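Local structure of putative cell adhesion protein (Bacteroides eggerthii, 4GPV) at residues N212-A217 with T318-P323; I265-T270 with I278-L283. The protein probably serves as a structural subunit of a bacterial pilus of the FimA-like major fimbrial family, and so is thought to support cell adhesion. One frame throughout, in Å; residues are numbered along the deposited sequence. Where two conformers were deposited one is given.

Contact 1: residues N212-A217 with T318-P323; sequences NQYTGA and TDPEEP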
loop_
_atom_site.group_PDB
_atom_site.type_symbol
_atom_site.label_atom_id
_atom_site.label_comp_id
_atom_site.label_asym_id
_atom_site.label_seq_id
_atom_site.Cartn_x
_atom_site.Cartn_y
_atom_site.Cartn_z
ATOM N N ASN A 212 1.566 -16.668 10.352
ATOM C CA ASN A 212 2.049 -17.764 9.512
ATOM C C ASN A 212 2.004 -19.113 10.235
ATOM O O ASN A 212 2.647 -20.055 9.770
ATOM C CB ASN A 212 3.487 -17.470 9.042
ATOM C CG ASN A 212 4.551 -17.516 10.130
ATOM O OD1 ASN A 212 4.275 -17.618 11.328
ATOM N ND2 ASN A 212 5.808 -17.476 9.733
ATOM N N GLN A 213 1.287 -19.200 11.375
ATOM C CA GLN A 213 1.230 -20.434 12.190
ATOM C C GLN A 213 0.022 -21.299 11.795
ATOM O O GLN A 213 -0.891 -21.557 12.588
ATOM C CB GLN A 213 1.271 -20.091 13.685
ATOM C CG GLN A 213 2.666 -19.568 14.114
ATOM C CD GLN A 213 2.711 -19.087 15.550
ATOM O OE1 GLN A 213 2.486 -19.842 16.499
ATOM N NE2 GLN A 213 3.000 -17.812 15.743
ATOM N N TYR A 214 0.012 -21.710 10.523
ATOM C CA TYR A 214 -0.992 -22.584 9.917
ATOM C C TYR A 214 -0.249 -23.546 8.995
ATOM O O TYR A 214 0.822 -23.198 8.486
ATOM C CB TYR A 214 -2.131 -21.816 9.203
ATOM C CG TYR A 214 -1.715 -20.875 8.093
ATOM C CD1 TYR A 214 -1.400 -19.540 8.360
ATOM C CD2 TYR A 214 -1.697 -21.296 6.764
ATOM C CE1 TYR A 214 -0.994 -18.669 7.333
ATOM C CE2 TYR A 214 -1.274 -20.443 5.736
ATOM C CZ TYR A 214 -0.943 -19.124 6.023
ATOM O OH TYR A 214 -0.550 -18.283 5.005
ATOM N N THR A 215 -0.787 -24.767 8.806
ATOM C CA THR A 215 -0.151 -25.806 7.991
ATOM C C THR A 215 0.038 -25.351 6.531
ATOM O O THR A 215 -0.887 -24.792 5.935
ATOM C CB THR A 215 -0.986 -27.101 8.062
ATOM O OG1 THR A 215 -1.406 -27.322 9.412
ATOM C CG2 THR A 215 -0.243 -28.313 7.521
ATOM N N GLY A 216 1.228 -25.622 5.998
ATOM C CA GLY A 216 1.661 -25.373 4.631
ATOM C C GLY A 216 1.738 -23.933 4.186
ATOM O O GLY A 216 1.664 -23.659 2.984
ATOM N N ALA A 217 1.946 -23.022 5.136
ATOM C CA ALA A 217 2.048 -21.599 4.839
ATOM C C ALA A 217 3.196 -21.333 3.862
ATOM O O ALA A 217 4.284 -21.902 3.993
ATOM C CB ALA A 217 2.258 -20.810 6.122
ATOM N N THR A 318 -9.440 -23.931 7.215
ATOM C CA THR A 318 -8.142 -24.193 7.841
ATOM C C THR A 318 -7.004 -23.654 6.967
ATOM O O THR A 318 -5.908 -23.450 7.483
ATOM C CB THR A 318 -7.937 -25.705 8.075
ATOM O OG1 THR A 318 -7.857 -26.339 6.807
ATOM C CG2 THR A 318 -9.056 -26.337 8.898
ATOM N N ASP A 319 -7.236 -23.479 5.642
ATOM C CA ASP A 319 -6.177 -23.017 4.727
ATOM C C ASP A 319 -6.589 -21.721 4.057
ATOM O O ASP A 319 -7.364 -21.739 3.107
ATOM C CB ASP A 319 -5.822 -24.079 3.663
ATOM C CG ASP A 319 -4.556 -23.767 2.863
ATOM O OD1 ASP A 319 -3.984 -22.676 3.050
ATOM O OD2 ASP A 319 -4.130 -24.624 2.070
ATOM N N PRO A 320 -6.036 -20.590 4.517
ATOM C CA PRO A 320 -6.426 -19.305 3.923
ATOM C C PRO A 320 -5.839 -19.092 2.535
ATOM O O PRO A 320 -6.274 -18.178 1.856
ATOM C CB PRO A 320 -5.873 -18.282 4.909
ATOM C CG PRO A 320 -4.675 -18.947 5.500
ATOM C CD PRO A 320 -5.047 -20.412 5.598
ATOM N N GLU A 321 -4.855 -19.908 2.129
ATOM C CA GLU A 321 -4.211 -19.745 0.810
ATOM C C GLU A 321 -4.986 -20.425 -0.331
ATOM O O GLU A 321 -4.637 -20.227 -1.497
ATOM C CB GLU A 321 -2.783 -20.268 0.835
ATOM C CG GLU A 321 -1.878 -19.488 1.774
ATOM C CD GLU A 321 -0.457 -20.003 1.902
ATOM O OE1 GLU A 321 -0.019 -20.818 1.060
ATOM O OE2 GLU A 321 0.228 -19.576 2.854
ATOM N N GLU A 322 -6.020 -21.212 0.004
ATOM C CA GLU A 322 -6.872 -21.889 -0.980
ATOM C C GLU A 322 -8.235 -21.186 -1.030
ATOM O O GLU A 322 -8.792 -20.891 0.027
ATOM C CB GLU A 322 -7.037 -23.381 -0.663
ATOM C CG GLU A 322 -5.781 -24.231 -0.801
ATOM C CD GLU A 322 -5.056 -24.228 -2.134
ATOM O OE1 GLU A 322 -5.725 -24.316 -3.190
ATOM O OE2 GLU A 322 -3.806 -24.169 -2.115
ATOM N N PRO A 323 -8.811 -20.934 -2.229
ATOM C CA PRO A 323 -10.113 -20.241 -2.282
ATOM C C PRO A 323 -11.218 -20.987 -1.528
ATOM O O PRO A 323 -11.189 -22.218 -1.404
ATOM C CB PRO A 323 -10.418 -20.155 -3.780
ATOM C CG PRO A 323 -9.104 -20.315 -4.454
ATOM C CD PRO A 323 -8.303 -21.231 -3.585
HETATM O O HOH W 1 -1.326 -23.087 3.515
HETATM O O HOH W 2 -3.799 -24.870 6.567
#

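Contact 2: residues I265-T270 with I278-L283; sequences IKSTKT and IFYPIL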
loop_
_atom_site.group_PDB
_atom_site.type_symbol
_atom_site.label_atom_id
_atom_site.label_comp_id
_atom_site.label_asym_id
_atom_site.label_seq_id
_atom_site.Cartn_x
_atom_site.Cartn_y
_atom_site.Cartn_z
ATOM N N ILE A 265 -9.930 -12.747 8.463
ATOM C CA ILE A 265 -10.211 -12.779 9.884
ATOM C C ILE A 265 -9.581 -14.077 10.353
ATOM O O ILE A 265 -9.907 -15.120 9.795
ATOM C CB ILE A 265 -11.697 -12.689 10.247
ATOM C CG1 ILE A 265 -12.307 -11.367 9.760
ATOM C CG2 ILE A 265 -11.880 -12.891 11.791
ATOM C CD1 ILE A 265 -13.830 -11.403 9.687
ATOM N N LYS A 266 -8.666 -14.026 11.336
ATOM C CA LYS A 266 -8.049 -15.234 11.896
ATOM C C LYS A 266 -8.737 -15.493 13.229
ATOM O O LYS A 266 -8.851 -14.571 14.039
ATOM C CB LYS A 266 -6.525 -15.033 12.064
ATOM C CG LYS A 266 -5.827 -16.281 12.592
ATOM C CD LYS A 266 -5.642 -16.241 14.096
ATOM C CE LYS A 266 -5.457 -17.635 14.649
ATOM N NZ LYS A 266 -5.246 -17.594 16.124
ATOM N N SER A 267 -9.206 -16.731 13.451
ATOM C CA SER A 267 -9.912 -17.055 14.673
ATOM C C SER A 267 -9.400 -18.360 15.233
ATOM O O SER A 267 -8.582 -19.032 14.586
ATOM C CB SER A 267 -11.409 -17.147 14.382
ATOM O OG SER A 267 -11.854 -15.980 13.711
ATOM N N THR A 268 -9.838 -18.694 16.439
ATOM C CA THR A 268 -9.502 -19.973 17.078
ATOM C C THR A 268 -10.794 -20.762 17.277
ATOM O O THR A 268 -11.737 -20.275 17.922
ATOM C CB THR A 268 -8.753 -19.788 18.393
ATOM O OG1 THR A 268 -7.533 -19.083 18.122
ATOM C CG2 THR A 268 -8.405 -21.125 19.042
ATOM N N LYS A 269 -10.822 -21.979 16.730
ATOM C CA LYS A 269 -11.972 -22.875 16.904
ATOM C C LYS A 269 -11.604 -23.928 17.941
ATOM O O LYS A 269 -10.544 -24.544 17.812
ATOM C CB LYS A 269 -12.363 -23.527 15.570
ATOM C CG LYS A 269 -13.598 -24.441 15.630
ATOM C CD LYS A 269 -13.790 -25.121 14.269
ATOM C CE LYS A 269 -15.030 -25.972 14.226
ATOM N NZ LYS A 269 -15.138 -26.743 12.963
ATOM N N THR A 270 -12.480 -24.137 18.947
ATOM C CA THR A 270 -12.256 -25.135 19.989
ATOM C C THR A 270 -13.413 -26.149 19.970
ATOM O O THR A 270 -14.593 -25.780 20.029
ATOM C CB THR A 270 -12.055 -24.495 21.374
ATOM O OG1 THR A 270 -10.982 -23.567 21.305
ATOM C CG2 THR A 270 -11.750 -25.531 22.446
ATOM N N ILE A 278 -8.485 -20.981 12.386
ATOM C CA ILE A 278 -9.420 -20.983 11.256
ATOM C C ILE A 278 -9.392 -19.599 10.669
ATOM O O ILE A 278 -8.962 -18.647 11.330
ATOM C CB ILE A 278 -10.866 -21.458 11.571
ATOM C CG1 ILE A 278 -11.532 -20.544 12.623
ATOM C CG2 ILE A 278 -10.888 -22.943 11.977
ATOM C CD1 ILE A 278 -13.003 -20.681 12.796
ATOM N N PHE A 279 -9.802 -19.493 9.426
ATOM C CA PHE A 279 -9.751 -18.215 8.709
ATOM C C PHE A 279 -11.015 -17.932 7.927
ATOM O O PHE A 279 -11.653 -18.851 7.427
ATOM C CB PHE A 279 -8.565 -18.233 7.717
ATOM C CG PHE A 279 -7.215 -18.428 8.353
ATOM C CD1 PHE A 279 -6.720 -19.707 8.600
ATOM C CD2 PHE A 279 -6.448 -17.339 8.739
ATOM C CE1 PHE A 279 -5.475 -19.887 9.210
ATOM C CE2 PHE A 279 -5.189 -17.513 9.308
ATOM C CZ PHE A 279 -4.726 -18.792 9.588
ATOM N N TYR A 280 -11.344 -16.636 7.773
ATOM C CA TYR A 280 -12.434 -16.192 6.897
ATOM C C TYR A 280 -11.724 -15.286 5.894
ATOM O O TYR A 280 -11.508 -14.111 6.179
ATOM C CB TYR A 280 -13.542 -15.475 7.685
ATOM C CG TYR A 280 -14.103 -16.304 8.815
ATOM C CD1 TYR A 280 -15.180 -17.166 8.603
ATOM C CD2 TYR A 280 -13.607 -16.181 10.110
ATOM C CE1 TYR A 280 -15.778 -17.849 9.659
ATOM C CE2 TYR A 280 -14.169 -16.902 11.173
ATOM C CZ TYR A 280 -15.253 -17.738 10.941
ATOM O OH TYR A 280 -15.820 -18.425 11.999
ATOM N N PRO A 281 -11.193 -15.858 4.795
ATOM C CA PRO A 281 -10.286 -15.076 3.944
ATOM C C PRO A 281 -10.841 -14.596 2.599
ATOM O O PRO A 281 -11.865 -15.091 2.109
ATOM C CB PRO A 281 -9.186 -16.093 3.672
ATOM C CG PRO A 281 -9.916 -17.428 3.646
ATOM C CD PRO A 281 -11.208 -17.276 4.382
ATOM N N ILE A 282 -10.092 -13.674 1.989
ATOM C CA ILE A 282 -10.321 -13.214 0.630
ATOM C C ILE A 282 -8.970 -13.107 -0.065
ATOM O O ILE A 282 -8.076 -12.407 0.417
ATOM C CB ILE A 282 -11.184 -11.933 0.479
ATOM C CG1 ILE A 282 -11.627 -11.724 -1.010
ATOM C CG2 ILE A 282 -10.523 -10.707 1.031
ATOM C CD1 ILE A 282 -12.534 -12.971 -1.674
ATOM N N LEU A 283 -8.820 -13.826 -1.192
ATOM C CA LEU A 283 -7.588 -13.798 -1.989
ATOM C C LEU A 283 -7.697 -12.709 -3.015
ATOM O O LEU A 283 -8.699 -12.665 -3.729
ATOM C CB LEU A 283 -7.351 -15.148 -2.708
ATOM C CG LEU A 283 -6.632 -16.240 -1.943
ATOM C CD1 LEU A 283 -7.502 -16.774 -0.873
ATOM C CD2 LEU A 283 -6.289 -17.370 -2.870
#

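Contact 1: residues N212-A217 with T318-P323
Y214 meets P320 with a ring face and E321 with its hydroxyl, and most of what joins these two loops passes through it. CG sits between the backbone N and the carbonyl carbon (chi1 58°), which turns the ring toward 318-323. P320 lies over one face: its CG stands 3.8 Å from the centroid of the Y214 ring and 16° off the normal, a CH-pi contact. The opposite face carries A217 CB, offset toward the rim, so the turn that starts at the tyrosine folds back over its own ring. At the ring's far end, Y214 OH donates to the anti lone pair of E321 OE2 over 2.6 Å, with carboxylate and ring planes nearly perpendicular at 89°. OE2 also accepts from the backbone N of F218, and these two donors hold OE2 in place. A phenylalanine here would probably leave E321 OE2 without its hydroxyl partner and the carboxylate freer to turn. T215 contributes through its backbone: one water donates to T215 O and to T318 O (2.7 Å), and a second lies within hydrogen-bonding distance of T215 O and D319 OD1, though it has more acceptors in reach than protons to give. G216, at a positive phi, and A217 complete the type II turn from Y214, and A217 CA comes 3.4 Å from E321 OE2. Within 318-323, D319 OD1 accepts from E321 N at 3.0 Å, from above the carboxylate plane. Two loops of the FimA-like C-terminal domain thus meet turn against turn, a type II beta turn facing a type I turn that opens with an Asx turn.

Contact 2: residues I265-T270 with I278-L283
I265, K266 and S267 pair with Y280, F279 and I278 in the two arms of a beta hairpin, strands 262-271 and 274-283, in the FimA-like C-terminal domain. The arms run antiparallel at 159°, their axes 4.8 Å apart at closest. Backbone bonds come first. I265 and Y280 form one hydrogen-bonded pair and S267 and I278 another, each closed by two N-H...O bonds; S267 N reaches I278 O at 2.9 Å, nearly straight at 172°. Between them K266 and F279 make the non-hydrogen-bonded pair, where F279 CA approaches I265 O at 3.3 Å in a CA-H...O contact.

Apolar contacts divide between the two faces of the sheet. On the face of K266 and F279, lysine CG, anti to the backbone N (chi1 -178°), lies 3.6 Å from F279 CE2; the lysine chain then bends at chi2 and carries its ammonium away to a salt bridge with D181. On the other face I265 CB touches Y280 CD2 at 4.0 Å, S267 CB packs on I278 CG1, and farther along I278 CG2 rests 3.9 Å from K269 CB.

Polar ends find partners beyond the hairpin. Y280 OH hydrogen-bonds to the carbonyl of G314, while the serine hydroxyl bonds to D180. That same oxygen, S267 OG, lies in the plane of the Y280 ring, at its edge, 3.6 Å from CE2.

Placement sets the chemistry here. Contact 2 is buried, and its regular main-chain bonding continues a sheet, with strand 176-193 pairing along the other side of 262-271. Contact 1 joins irregular loops in a partly buried spot, relying on one aromatic side chain, a proline, one carboxylate and water. Both lie in the same family domain, their centres about 10 Å apart, and they touch. The rings of Y214 and F279 meet edge-to-face, and P320 CD lies 3.5 Å from F279 CD1, so the loops of contact 1 pack on a hairpin side chain of contact 2. L186 and F187 of strand 176-193 also touch contact 1, so both contacts share that strand.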